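Local coordinates for uncharacterized GST-like proteinprotein (Pseudomonas syringae pv. tomato, PDB 3IC8) that is of unknown function but resembles glutathione S-transferases and may bind glutathione or a related thiol, at residues Leu284-Glu289 with Val296-Pro301; Ile58-Tyr63 with Ser236-Ala241; Val260-Val265 with Phe305-Arg310; Ala241-Glu246 with Glu275-Gly280. All blocks are in the same frame, centred on the assembly; numbering follows the deposited sequence.

Contact 1: residues Leu284-Glu289 with Val296-Pro301; sequences LILRRE and VHVHFP
Strands 284-290 and 296-300 form an antiparallel beta hairpin, and this contact is its paired body, running from Leu-284 opposite Phe-300 to Arg-288 opposite Val-296. The hairpin belongs to the C-terminal all-beta part of the chain and illustrates how a two-stranded unit can carry a different chemistry on each face. Six backbone hydrogen bonds hold it, two at each of the pairs Leu-284/Phe-300, Leu-286/Val-298 and Arg-288/Val-296; one of the shortest runs from Val-298 N to Leu-286 O at 2.7 Å. On the face of Leu-286, Val-298 and Phe-300 the contacts are hydrocarbon: Leu-286 CD2 lies 4.2 Å from Val-298 CB, and its CD1 reaches Phe-300 CE2 at 4.3 Å. Arg-288 shares this face. With CG set between the backbone N and the carbonyl carbon (chi1 51°), its CG lies 3.9 Å from Val-296 CG1 and the two side chains run alongside each other. Its NH1 donates to Ala-45 O of helix 41-47 and its NH2 forms a salt bridge with Asp-290, tying the hairpin to the N-terminal domain. The other face carries two histidines. Arg-287 CG meets the edge of the His-297 ring at CE1 (3.8 Å), while guanidinium and imidazole planes stand 60° apart. His-299, whose ND1 bonds to Glu-283, stacks on Tyr-63, and Ile-285 lies beside it: Ile-285 CG2 sits over a ring face of His-299, 4.1 Å from the centroid, and Ile-285 CD1 comes within 3.6 Å of His-299 ND1.

Contact 2: residues Ile58-Tyr63 with Ser236-Ala241; sequences IGADIY and SNATPA
One polar bond joins Asp-61 to the chain that leaves helix 228-237. Ala-241 N donates a hydrogen bond to Asp-61 OD2 across 3.0 Å, nearly straight at 167°, and approaches on the syn lone pair, the side of the other oxygen. The carboxylate is put there by a first torsion that sets CG anti to the carbonyl carbon (chi1 -71°), swinging its end toward the incoming loop. Asp-61 OD1 is occupied as well, by a hydrogen bond from His-299 NE2, which leaves neither oxygen of this buried group without a partner. Ala-241 CB also lies 3.4 Å from Asp-61 OD2.

The backbone presenting these groups is a type II' turn from Ile-58 to Asp-61, closed by Asp-61 N to Ile-58 O and by Ile-58 N to Asp-61 O. It is the tight tip of the hairpin made by strands 55-58 and 61-63 in the thioredoxin-like N-terminal domain, and Gly-59 supplies the positive phi that such a turn needs at its second position.

Van der Waals contacts complete the account. Ala-238, the first residue to depart from the helix, sets its methyl carbon over the turn, with CB 3.8 Å from Gly-59 CA and 3.9 Å from Ala-60 N. The methyl of Ala-60 points toward the loop and fits against the Pro-240 ring, CB lying 3.9 Å from both CG and CD, while CB of the same proline packs on His-297.

Contact 3: residues Val260-Val265 with Phe305-Arg310; sequences VAIAAV and FRVEKR
Arg-306 N donates to Ala-263 O at 2.8 Å, and the same oxygen takes a CA-H contact from Phe-305 CA at 3.3 Å. They belong to the antiparallel pairing that joins the last strand, 305-309, to strand 259-264, the first of the C-terminal beta unit. Since 305-309 follows 296-300 directly but pairs with the first strand, the order is consistent with a small SH3-like barrel. Backbone bonds recur at Ala-261/Glu-308, where the Glu-308 N-H points almost straight at Ala-261 O (178°).

The face of Ile-262, Ala-264, Phe-305 and Val-307 is apolar. Ile-262 and Phe-305 meet at about a right angle, with Ile-262 CG2 4.1 Å from Phe-305 CD1; Ala-264 CB touches Phe-305 CE1 at 3.9 Å, and Phe-300 meets the same ring. Val-260 crosses Val-307 tightly, their CG1 atoms 3.6 Å apart. Val-307 also touches Phe-254 and Leu-284.

The other face carries Arg-306, Glu-308 and Arg-310 over the small residues Ala-261 and Ala-263. Glu-308 OE1 forms a salt bridge with Arg-310 NH1 at 3.1 Å, and the link from its OE2 to Arg-306 NH1 is long. The Arg-310 chain, bent at chi2 and chi3, folds back over the strand and lays its guanidinium flat: Ala-261 CB lies over the centre of one face, 3.4 Å from Arg-310 CZ.

Contact 4: residues Ala241-Glu246 with Glu275-Gly280; sequences APLPDE and ELMFTG
Leu-243 to Glu-246 and Met-277 to Gly-280 run in broadly the same direction, 32° apart, with no hydrogen bond and no CA pair nearer than 7.0 Å, so side chains do the reaching, some of them onto backbone atoms. The contact packs the loop between helix 228-237 and strand 259-264 on strand 272-279 of the C-terminal beta unit. That strand is kinked by a classic beta bulge: Met-277 and Phe-278 together face Ile-285, and the turn this puts into the backbone points both side chains toward the loop. Leu-243 CD1 presses on the Met-277 carbonyl, 3.4 Å from its O, and lies 4.2 Å from Met-277 CB; Met-277 is present as selenomethionine.

Phe-278 has the largest share of the buried area. Its CG is anti to the backbone N (chi1 174°), which extends the ring under Pro-244. Pro-244 CG stands over one face, 3.9 Å from the centroid, in a CH-pi contact, and its CB is 3.5 Å from Phe-278 CE1. Glu-246 comes at the ring's edge. There its carboxylate, which also forms a salt bridge with Arg-281 through OE1, is turned 75° from the ring plane, with OE2 near that plane and 3.9 Å from Phe-278 CZ.

Contact 1 lies at the middle of the set: its centre is about 10 Å from that of contact 2, 12 Å from contact 3 and 9 Å from contact 4, and it touches all three. Strand 296-300 runs beside 61-63 of contact 2, joining the C-terminal strands to the thioredoxin-like domain through one continuous sheet, while strand 284-290 runs beside 272-279 of contact 4, where Met-277 N bonds Ile-285 O at 2.7 Å. Phe-300 and Phe-305 join contacts 1 and 3, whose 260-265 and 305-310 enclose contact 1 in sequence. Contacts 2 and 4 share Ala-241, so one extended loop serves both. Contacts 2 and 3 do not touch, their nearest atoms being about 8 Å apart.

Contact 1: residues Leu284-Glu289 with Val296-Pro301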
loop_
_atom_site.group_PDB
_atom_site.type_symbol
_atom_site.label_atom_id
_atom_site.label_comp_id
_atom_site.label_asym_id
_atom_site.label_seq_id
_atom_site.Cartn_x
_atom_site.Cartn_y
_atom_site.Cartn_z
ATOM N N LEU A 284 -7.506 14.809 -38.547
ATOM C CA LEU A 284 -7.082 14.870 -39.914
ATOM C C LEU A 284 -6.291 13.627 -40.266
ATOM O O LEU A 284 -5.429 13.231 -39.535
ATOM C CB LEU A 284 -6.225 16.089 -40.152
ATOM C CG LEU A 284 -6.761 17.434 -39.729
ATOM C CD1 LEU A 284 -5.653 18.281 -39.314
ATOM C CD2 LEU A 284 -7.443 18.034 -40.843
ATOM N N ILE A 285 -6.581 13.021 -41.401
ATOM C CA ILE A 285 -5.876 11.832 -41.825
ATOM C C ILE A 285 -5.114 12.004 -43.125
ATOM O O ILE A 285 -5.632 12.468 -44.098
ATOM C CB ILE A 285 -6.814 10.682 -41.977
ATOM C CG1 ILE A 285 -7.734 10.619 -40.792
ATOM C CG2 ILE A 285 -6.068 9.426 -42.007
ATOM C CD1 ILE A 285 -8.398 9.356 -40.669
ATOM N N LEU A 286 -3.894 11.562 -43.139
ATOM C CA LEU A 286 -3.139 11.794 -44.297
ATOM C C LEU A 286 -2.471 10.512 -44.743
ATOM O O LEU A 286 -2.031 9.728 -43.942
ATOM C CB LEU A 286 -2.229 12.969 -44.009
ATOM C CG LEU A 286 -0.896 13.204 -44.624
ATOM C CD1 LEU A 286 -0.260 14.353 -43.936
ATOM C CD2 LEU A 286 -0.134 11.958 -44.403
ATOM N N ARG A 287 -2.480 10.299 -46.051
ATOM C CA ARG A 287 -1.977 9.101 -46.680
ATOM C C ARG A 287 -0.615 9.388 -47.238
ATOM O O ARG A 287 -0.421 10.372 -47.867
ATOM C CB ARG A 287 -2.920 8.643 -47.781
ATOM C CG ARG A 287 -2.543 7.350 -48.458
ATOM C CD ARG A 287 -2.979 7.334 -49.904
ATOM N NE ARG A 287 -3.340 6.005 -50.372
ATOM C CZ ARG A 287 -2.685 5.333 -51.314
ATOM N NH1 ARG A 287 -1.627 5.847 -51.905
ATOM N NH2 ARG A 287 -3.090 4.134 -51.666
ATOM N N ARG A 288 0.344 8.535 -46.957
ATOM C CA ARG A 288 1.660 8.652 -47.535
ATOM C C ARG A 288 2.199 7.278 -47.815
ATOM O O ARG A 288 1.783 6.337 -47.214
ATOM C CB ARG A 288 2.594 9.407 -46.614
ATOM C CG ARG A 288 2.619 8.900 -45.228
ATOM C CD ARG A 288 3.619 9.616 -44.416
ATOM N NE ARG A 288 4.964 9.348 -44.851
ATOM C CZ ARG A 288 5.693 8.337 -44.423
ATOM N NH1 ARG A 288 5.215 7.510 -43.536
ATOM N NH2 ARG A 288 6.911 8.180 -44.869
ATOM N N GLU A 289 3.130 7.168 -48.742
ATOM C CA GLU A 289 3.694 5.882 -49.086
ATOM C C GLU A 289 5.171 5.875 -48.779
ATOM O O GLU A 289 5.874 6.739 -49.204
ATOM C CB GLU A 289 3.447 5.610 -50.562
ATOM C CG GLU A 289 3.950 4.286 -51.068
ATOM C CD GLU A 289 3.363 3.910 -52.412
ATOM O OE1 GLU A 289 2.828 4.794 -53.099
ATOM O OE2 GLU A 289 3.434 2.729 -52.780
ATOM N N VAL A 296 0.576 4.165 -45.758
ATOM C CA VAL A 296 0.311 4.434 -44.377
ATOM C C VAL A 296 -0.628 5.615 -44.194
ATOM O O VAL A 296 -0.618 6.543 -44.960
ATOM C CB VAL A 296 1.618 4.700 -43.701
ATOM C CG1 VAL A 296 1.575 5.942 -42.960
ATOM C CG2 VAL A 296 2.008 3.569 -42.865
ATOM N N HIS A 297 -1.441 5.563 -43.159
ATOM C CA HIS A 297 -2.312 6.661 -42.815
ATOM C C HIS A 297 -1.805 7.266 -41.528
ATOM O O HIS A 297 -1.590 6.560 -40.581
ATOM C CB HIS A 297 -3.718 6.165 -42.562
ATOM C CG HIS A 297 -4.557 6.033 -43.784
ATOM N ND1 HIS A 297 -4.052 6.107 -45.053
ATOM C CD2 HIS A 297 -5.879 5.820 -43.921
ATOM C CE1 HIS A 297 -5.026 5.951 -45.920
ATOM N NE2 HIS A 297 -6.144 5.782 -45.257
ATOM N N VAL A 298 -1.634 8.578 -41.505
ATOM C CA VAL A 298 -1.162 9.292 -40.342
ATOM C C VAL A 298 -2.209 10.255 -39.810
ATOM O O VAL A 298 -2.756 11.031 -40.534
ATOM C CB VAL A 298 0.109 10.025 -40.663
ATOM C CG1 VAL A 298 0.717 10.610 -39.446
ATOM C CG2 VAL A 298 1.053 9.118 -41.280
ATOM N N HIS A 299 -2.486 10.176 -38.526
ATOM C CA HIS A 299 -3.567 10.932 -37.942
ATOM C C HIS A 299 -3.112 12.033 -37.016
ATOM O O HIS A 299 -2.290 11.828 -36.173
ATOM C CB HIS A 299 -4.511 10.022 -37.193
ATOM C CG HIS A 299 -4.825 8.754 -37.894
ATOM N ND1 HIS A 299 -6.109 8.342 -38.123
ATOM C CD2 HIS A 299 -4.030 7.774 -38.355
ATOM C CE1 HIS A 299 -6.091 7.179 -38.725
ATOM N NE2 HIS A 299 -4.841 6.813 -38.878
ATOM N N PHE A 300 -3.678 13.211 -37.214
ATOM C CA PHE A 300 -3.354 14.391 -36.455
ATOM C C PHE A 300 -4.605 15.024 -35.960
ATOM O O PHE A 300 -5.590 14.994 -36.608
ATOM C CB PHE A 300 -2.689 15.422 -37.322
ATOM C CG PHE A 300 -1.401 15.016 -37.870
ATOM C CD1 PHE A 300 -0.279 15.103 -37.132
ATOM C CD2 PHE A 300 -1.306 14.585 -39.152
ATOM C CE1 PHE A 300 0.890 14.744 -37.653
ATOM C CE2 PHE A 300 -0.133 14.230 -39.660
ATOM C CZ PHE A 300 0.961 14.322 -38.919
ATOM N N PRO A 301 -4.540 15.637 -34.808
ATOM C CA PRO A 301 -5.633 16.439 -34.292
ATOM C C PRO A 301 -5.720 17.791 -34.958
ATOM O O PRO A 301 -4.753 18.257 -35.474
ATOM C CB PRO A 301 -5.244 16.606 -32.843
ATOM C CG PRO A 301 -3.848 16.433 -32.808
ATOM C CD PRO A 301 -3.455 15.528 -33.845
#

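Contact 2: residues Ile58-Tyr63 with Ser236-Ala241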
loop_
_atom_site.group_PDB
_atom_site.type_symbol
_atom_site.label_atom_id
_atom_site.label_comp_id
_atom_site.label_asym_id
_atom_site.label_seq_id
_atom_site.Cartn_x
_atom_site.Cartn_y
_atom_site.Cartn_z
ATOM N N ILE A 58 -1.130 1.348 -34.755
ATOM C CA ILE A 58 -1.944 0.187 -34.970
ATOM C C ILE A 58 -1.960 -0.139 -36.448
ATOM O O ILE A 58 -2.591 0.527 -37.221
ATOM C CB ILE A 58 -3.329 0.463 -34.485
ATOM C CG1 ILE A 58 -3.269 0.788 -33.016
ATOM C CG2 ILE A 58 -4.173 -0.704 -34.667
ATOM C CD1 ILE A 58 -4.400 1.500 -32.531
ATOM N N GLY A 59 -1.237 -1.176 -36.831
ATOM C CA GLY A 59 -1.085 -1.520 -38.222
ATOM C C GLY A 59 -0.408 -0.474 -39.060
ATOM O O GLY A 59 0.695 -0.099 -38.827
ATOM N N ALA A 60 -1.123 -0.012 -40.056
ATOM C CA ALA A 60 -0.665 1.025 -40.935
ATOM C C ALA A 60 -1.306 2.347 -40.579
ATOM O O ALA A 60 -1.343 3.226 -41.378
ATOM C CB ALA A 60 -0.928 0.668 -42.358
ATOM N N ASP A 61 -1.811 2.467 -39.367
ATOM C CA ASP A 61 -2.313 3.725 -38.865
ATOM C C ASP A 61 -1.412 4.233 -37.764
ATOM O O ASP A 61 -1.126 3.544 -36.822
ATOM C CB ASP A 61 -3.731 3.589 -38.340
ATOM C CG ASP A 61 -4.735 3.389 -39.425
ATOM O OD1 ASP A 61 -5.074 4.337 -40.110
ATOM O OD2 ASP A 61 -5.203 2.276 -39.578
ATOM N N ILE A 62 -0.959 5.456 -37.924
ATOM C CA ILE A 62 -0.046 6.066 -37.016
ATOM C C ILE A 62 -0.719 7.241 -36.368
ATOM O O ILE A 62 -1.262 8.068 -37.035
ATOM C CB ILE A 62 1.211 6.484 -37.755
ATOM C CG1 ILE A 62 2.081 5.267 -37.975
ATOM C CG2 ILE A 62 2.017 7.416 -36.951
ATOM C CD1 ILE A 62 1.928 4.658 -39.267
ATOM N N TYR A 63 -0.688 7.294 -35.051
ATOM C CA TYR A 63 -1.343 8.350 -34.314
ATOM C C TYR A 63 -0.354 9.209 -33.569
ATOM O O TYR A 63 0.402 8.733 -32.784
ATOM C CB TYR A 63 -2.343 7.754 -33.344
ATOM C CG TYR A 63 -3.436 6.986 -34.001
ATOM C CD1 TYR A 63 -4.656 7.544 -34.210
ATOM C CD2 TYR A 63 -3.240 5.706 -34.424
ATOM C CE1 TYR A 63 -5.627 6.863 -34.795
ATOM C CE2 TYR A 63 -4.203 5.035 -35.007
ATOM C CZ TYR A 63 -5.402 5.611 -35.194
ATOM O OH TYR A 63 -6.396 4.918 -35.792
ATOM N N SER A 236 3.624 -2.567 -43.152
ATOM C CA SER A 236 3.667 -2.944 -44.546
ATOM C C SER A 236 2.687 -4.036 -44.914
ATOM O O SER A 236 2.030 -3.966 -45.925
ATOM C CB SER A 236 5.064 -3.427 -44.863
ATOM O OG SER A 236 5.428 -3.088 -46.164
ATOM N N ASN A 237 2.649 -5.062 -44.089
ATOM C CA ASN A 237 1.690 -6.143 -44.177
ATOM C C ASN A 237 0.264 -5.766 -43.911
ATOM O O ASN A 237 -0.635 -6.374 -44.432
ATOM C CB ASN A 237 2.109 -7.332 -43.340
ATOM C CG ASN A 237 3.367 -7.934 -43.816
ATOM O OD1 ASN A 237 3.698 -7.833 -44.977
ATOM N ND2 ASN A 237 4.101 -8.538 -42.927
ATOM N N ALA A 238 0.070 -4.778 -43.070
ATOM C CA ALA A 238 -1.249 -4.302 -42.747
ATOM C C ALA A 238 -1.789 -3.347 -43.780
ATOM O O ALA A 238 -1.058 -2.850 -44.595
ATOM C CB ALA A 238 -1.240 -3.664 -41.416
ATOM N N THR A 239 -3.080 -3.087 -43.727
ATOM C CA THR A 239 -3.669 -2.037 -44.523
ATOM C C THR A 239 -4.473 -1.095 -43.643
ATOM O O THR A 239 -5.089 -1.493 -42.691
ATOM C CB THR A 239 -4.494 -2.553 -45.742
ATOM O OG1 THR A 239 -5.837 -2.786 -45.360
ATOM C CG2 THR A 239 -3.933 -3.814 -46.269
ATOM N N PRO A 240 -4.448 0.173 -43.988
ATOM C CA PRO A 240 -5.017 1.202 -43.147
ATOM C C PRO A 240 -6.491 1.047 -42.967
ATOM O O PRO A 240 -7.184 0.647 -43.860
ATOM C CB PRO A 240 -4.742 2.459 -43.935
ATOM C CG PRO A 240 -3.636 2.158 -44.736
ATOM C CD PRO A 240 -3.721 0.756 -45.110
ATOM N N ALA A 241 -6.955 1.399 -41.791
ATOM C CA ALA A 241 -8.324 1.225 -41.411
ATOM C C ALA A 241 -9.225 2.106 -42.224
ATOM O O ALA A 241 -8.818 3.093 -42.776
ATOM C CB ALA A 241 -8.489 1.528 -39.988
#

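Contact 3: residues Val260-Val265 with Phe305-Arg310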
loop_
_atom_site.group_PDB
_atom_site.type_symbol
_atom_site.label_atom_id
_atom_site.label_comp_id
_atom_site.label_asym_id
_atom_site.label_seq_id
_atom_site.Cartn_x
_atom_site.Cartn_y
_atom_site.Cartn_z
ATOM N N VAL A 260 -1.286 17.928 -49.365
ATOM C CA VAL A 260 -1.131 18.693 -48.168
ATOM C C VAL A 260 0.115 18.437 -47.392
ATOM O O VAL A 260 0.735 17.423 -47.527
ATOM C CB VAL A 260 -2.189 18.315 -47.227
ATOM C CG1 VAL A 260 -1.737 18.652 -45.874
ATOM C CG2 VAL A 260 -3.476 18.963 -47.586
ATOM N N ALA A 261 0.446 19.367 -46.528
ATOM C CA ALA A 261 1.465 19.152 -45.536
ATOM C C ALA A 261 0.855 19.505 -44.212
ATOM O O ALA A 261 0.022 20.353 -44.124
ATOM C CB ALA A 261 2.633 19.992 -45.794
ATOM N N ILE A 262 1.254 18.806 -43.180
ATOM C CA ILE A 262 0.786 19.106 -41.858
ATOM C C ILE A 262 1.970 19.254 -40.965
ATOM O O ILE A 262 2.858 18.450 -40.987
ATOM C CB ILE A 262 -0.148 18.015 -41.335
ATOM C CG1 ILE A 262 -1.398 17.982 -42.161
ATOM C CG2 ILE A 262 -0.573 18.275 -39.941
ATOM C CD1 ILE A 262 -2.427 17.189 -41.579
ATOM N N ALA A 263 1.974 20.304 -40.175
ATOM C CA ALA A 263 3.027 20.490 -39.208
ATOM C C ALA A 263 2.486 20.895 -37.867
ATOM O O ALA A 263 1.448 21.485 -37.771
ATOM C CB ALA A 263 4.008 21.500 -39.685
ATOM N N ALA A 264 3.219 20.564 -36.826
ATOM C CA ALA A 264 2.894 21.036 -35.514
ATOM C C ALA A 264 3.159 22.498 -35.539
ATOM O O ALA A 264 4.077 22.940 -36.170
ATOM C CB ALA A 264 3.744 20.388 -34.519
ATOM N N VAL A 265 2.326 23.247 -34.858
ATOM C CA VAL A 265 2.438 24.680 -34.811
ATOM C C VAL A 265 3.716 25.133 -34.150
ATOM O O VAL A 265 4.316 26.110 -34.544
ATOM C CB VAL A 265 1.296 25.248 -34.062
ATOM C CG1 VAL A 265 1.755 26.385 -33.281
ATOM C CG2 VAL A 265 0.224 25.632 -35.005
ATOM N N PHE A 305 -1.936 21.825 -34.790
ATOM C CA PHE A 305 -1.360 21.465 -36.043
ATOM C C PHE A 305 -1.901 22.330 -37.130
ATOM O O PHE A 305 -2.991 22.784 -37.075
ATOM C CB PHE A 305 -1.618 20.004 -36.344
ATOM C CG PHE A 305 -0.817 19.073 -35.518
ATOM C CD1 PHE A 305 0.332 18.535 -35.991
ATOM C CD2 PHE A 305 -1.212 18.748 -34.262
ATOM C CE1 PHE A 305 1.051 17.704 -35.234
ATOM C CE2 PHE A 305 -0.498 17.924 -33.520
ATOM C CZ PHE A 305 0.635 17.397 -34.002
ATOM N N ARG A 306 -1.103 22.554 -38.136
ATOM C CA ARG A 306 -1.483 23.453 -39.182
ATOM C C ARG A 306 -1.512 22.721 -40.479
ATOM O O ARG A 306 -0.718 21.860 -40.708
ATOM C CB ARG A 306 -0.489 24.591 -39.260
ATOM C CG ARG A 306 -0.658 25.455 -40.454
ATOM C CD ARG A 306 0.623 26.098 -40.820
ATOM N NE ARG A 306 1.223 26.730 -39.665
ATOM C CZ ARG A 306 2.435 26.461 -39.204
ATOM N NH1 ARG A 306 3.189 25.562 -39.802
ATOM N NH2 ARG A 306 2.891 27.096 -38.139
ATOM N N VAL A 307 -2.440 23.079 -41.335
ATOM C CA VAL A 307 -2.521 22.473 -42.637
ATOM C C VAL A 307 -2.213 23.469 -43.734
ATOM O O VAL A 307 -2.791 24.531 -43.813
ATOM C CB VAL A 307 -3.882 21.857 -42.864
ATOM C CG1 VAL A 307 -3.870 20.994 -44.062
ATOM C CG2 VAL A 307 -4.243 21.054 -41.705
ATOM N N GLU A 308 -1.255 23.101 -44.563
ATOM C CA GLU A 308 -0.803 23.911 -45.662
ATOM C C GLU A 308 -1.133 23.178 -46.914
ATOM O O GLU A 308 -0.900 22.003 -46.999
ATOM C CB GLU A 308 0.704 24.010 -45.614
ATOM C CG GLU A 308 1.260 25.266 -45.037
ATOM C CD GLU A 308 2.718 25.125 -44.690
ATOM O OE1 GLU A 308 3.491 24.795 -45.598
ATOM O OE2 GLU A 308 3.088 25.329 -43.514
ATOM N N LYS A 309 -1.639 23.871 -47.914
ATOM C CA LYS A 309 -1.821 23.271 -49.228
ATOM C C LYS A 309 -0.494 22.941 -49.907
ATOM O O LYS A 309 0.492 23.615 -49.711
ATOM C CB LYS A 309 -2.650 24.189 -50.112
ATOM N N ARG A 310 -0.477 21.885 -50.697
ATOM C CA ARG A 310 0.717 21.506 -51.421
ATOM C C ARG A 310 0.412 20.788 -52.730
ATOM O O ARG A 310 -0.434 21.208 -53.513
ATOM C CB ARG A 310 1.596 20.629 -50.566
ATOM C CG ARG A 310 3.012 21.095 -50.520
ATOM C CD ARG A 310 3.343 21.681 -49.188
ATOM N NE ARG A 310 4.401 20.928 -48.556
ATOM C CZ ARG A 310 5.179 21.403 -47.605
ATOM N NH1 ARG A 310 5.012 22.628 -47.171
ATOM N NH2 ARG A 310 6.114 20.650 -47.084
#

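Contact 4: residues Ala241-Glu246 with Glu275-Gly280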
loop_
_atom_site.group_PDB
_atom_site.type_symbol
_atom_site.label_atom_id
_atom_site.label_comp_id
_atom_site.label_asym_id
_atom_site.label_seq_id
_atom_site.Cartn_x
_atom_site.Cartn_y
_atom_site.Cartn_z
ATOM N N ALA A 241 -6.955 1.399 -41.791
ATOM C CA ALA A 241 -8.324 1.225 -41.411
ATOM C C ALA A 241 -9.225 2.106 -42.224
ATOM O O ALA A 241 -8.818 3.093 -42.776
ATOM C CB ALA A 241 -8.489 1.528 -39.988
ATOM N N PRO A 242 -10.468 1.704 -42.317
ATOM C CA PRO A 242 -11.435 2.467 -43.076
ATOM C C PRO A 242 -11.598 3.795 -42.402
ATOM O O PRO A 242 -11.536 3.848 -41.200
ATOM C CB PRO A 242 -12.703 1.639 -42.933
ATOM C CG PRO A 242 -12.506 0.832 -41.766
ATOM C CD PRO A 242 -11.077 0.513 -41.721
ATOM N N LEU A 243 -11.793 4.840 -43.182
ATOM C CA LEU A 243 -11.948 6.177 -42.685
ATOM C C LEU A 243 -13.256 6.365 -41.973
ATOM O O LEU A 243 -14.198 5.685 -42.222
ATOM C CB LEU A 243 -11.904 7.154 -43.834
ATOM C CG LEU A 243 -10.776 7.055 -44.823
ATOM C CD1 LEU A 243 -10.902 8.109 -45.804
ATOM C CD2 LEU A 243 -9.503 7.196 -44.127
ATOM N N PRO A 244 -13.318 7.351 -41.117
ATOM C CA PRO A 244 -14.526 7.624 -40.370
ATOM C C PRO A 244 -15.632 8.068 -41.291
ATOM O O PRO A 244 -15.379 8.631 -42.330
ATOM C CB PRO A 244 -14.101 8.764 -39.476
ATOM C CG PRO A 244 -12.710 8.620 -39.360
ATOM C CD PRO A 244 -12.204 8.149 -40.623
ATOM N N ASP A 245 -16.867 7.807 -40.917
ATOM C CA ASP A 245 -17.960 8.107 -41.803
ATOM C C ASP A 245 -18.526 9.470 -41.550
ATOM O O ASP A 245 -19.498 9.843 -42.149
ATOM C CB ASP A 245 -19.054 7.053 -41.738
ATOM C CG ASP A 245 -19.475 6.755 -40.351
ATOM O OD1 ASP A 245 -20.231 5.800 -40.171
ATOM O OD2 ASP A 245 -19.047 7.468 -39.434
ATOM N N GLU A 246 -17.898 10.217 -40.672
ATOM C CA GLU A 246 -18.373 11.524 -40.291
ATOM C C GLU A 246 -18.345 12.490 -41.454
ATOM O O GLU A 246 -17.481 12.417 -42.290
ATOM C CB GLU A 246 -17.527 12.039 -39.141
ATOM C CG GLU A 246 -17.270 13.498 -39.161
ATOM C CD GLU A 246 -16.509 13.961 -37.955
ATOM O OE1 GLU A 246 -16.595 15.144 -37.634
ATOM O OE2 GLU A 246 -15.831 13.148 -37.326
ATOM N N GLU A 275 -1.497 12.895 -48.859
ATOM C CA GLU A 275 -2.789 13.183 -49.409
ATOM C C GLU A 275 -3.801 13.160 -48.313
ATOM O O GLU A 275 -3.938 12.193 -47.630
ATOM C CB GLU A 275 -3.142 12.137 -50.455
ATOM C CG GLU A 275 -4.430 12.363 -51.192
ATOM C CD GLU A 275 -4.844 11.160 -51.995
ATOM O OE1 GLU A 275 -6.040 10.909 -52.125
ATOM O OE2 GLU A 275 -3.978 10.448 -52.497
ATOM N N LEU A 276 -4.543 14.238 -48.189
ATOM C CA LEU A 276 -5.483 14.372 -47.129
ATOM C C LEU A 276 -6.572 13.402 -47.407
ATOM O O LEU A 276 -7.172 13.459 -48.431
ATOM C CB LEU A 276 -6.049 15.773 -47.182
ATOM C CG LEU A 276 -6.849 16.248 -45.995
ATOM C CD1 LEU A 276 -8.237 15.888 -46.151
ATOM C CD2 LEU A 276 -6.321 15.677 -44.722
HETATM N N MSE A 277 -6.825 12.501 -46.489
HETATM C CA MSE A 277 -7.872 11.540 -46.687
HETATM C C MSE A 277 -9.138 11.820 -45.918
HETATM O O MSE A 277 -10.188 11.393 -46.306
HETATM C CB MSE A 277 -7.319 10.171 -46.346
HETATM C CG MSE A 277 -6.075 9.863 -47.139
HETATM SE SE MSE A 277 -6.440 9.252 -48.914
HETATM C CE MSE A 277 -7.558 7.834 -48.376
ATOM N N PHE A 278 -9.016 12.503 -44.795
ATOM C CA PHE A 278 -10.155 12.813 -43.976
ATOM C C PHE A 278 -9.904 14.066 -43.185
ATOM O O PHE A 278 -8.834 14.267 -42.687
ATOM C CB PHE A 278 -10.414 11.645 -43.046
ATOM C CG PHE A 278 -11.479 11.882 -42.032
ATOM C CD1 PHE A 278 -12.765 11.504 -42.270
ATOM C CD2 PHE A 278 -11.188 12.444 -40.826
ATOM C CE1 PHE A 278 -13.709 11.700 -41.358
ATOM C CE2 PHE A 278 -12.146 12.632 -39.917
ATOM C CZ PHE A 278 -13.401 12.265 -40.186
ATOM N N THR A 279 -10.911 14.910 -43.093
ATOM C CA THR A 279 -10.897 16.065 -42.237
ATOM C C THR A 279 -12.128 15.982 -41.380
ATOM O O THR A 279 -13.201 15.758 -41.862
ATOM C CB THR A 279 -10.846 17.365 -43.026
ATOM O OG1 THR A 279 -10.827 18.459 -42.128
ATOM C CG2 THR A 279 -12.039 17.509 -43.855
ATOM N N GLY A 280 -11.950 16.139 -40.086
ATOM C CA GLY A 280 -12.990 15.883 -39.119
ATOM C C GLY A 280 -12.888 16.796 -37.943
ATOM O O GLY A 280 -12.002 17.588 -37.876
#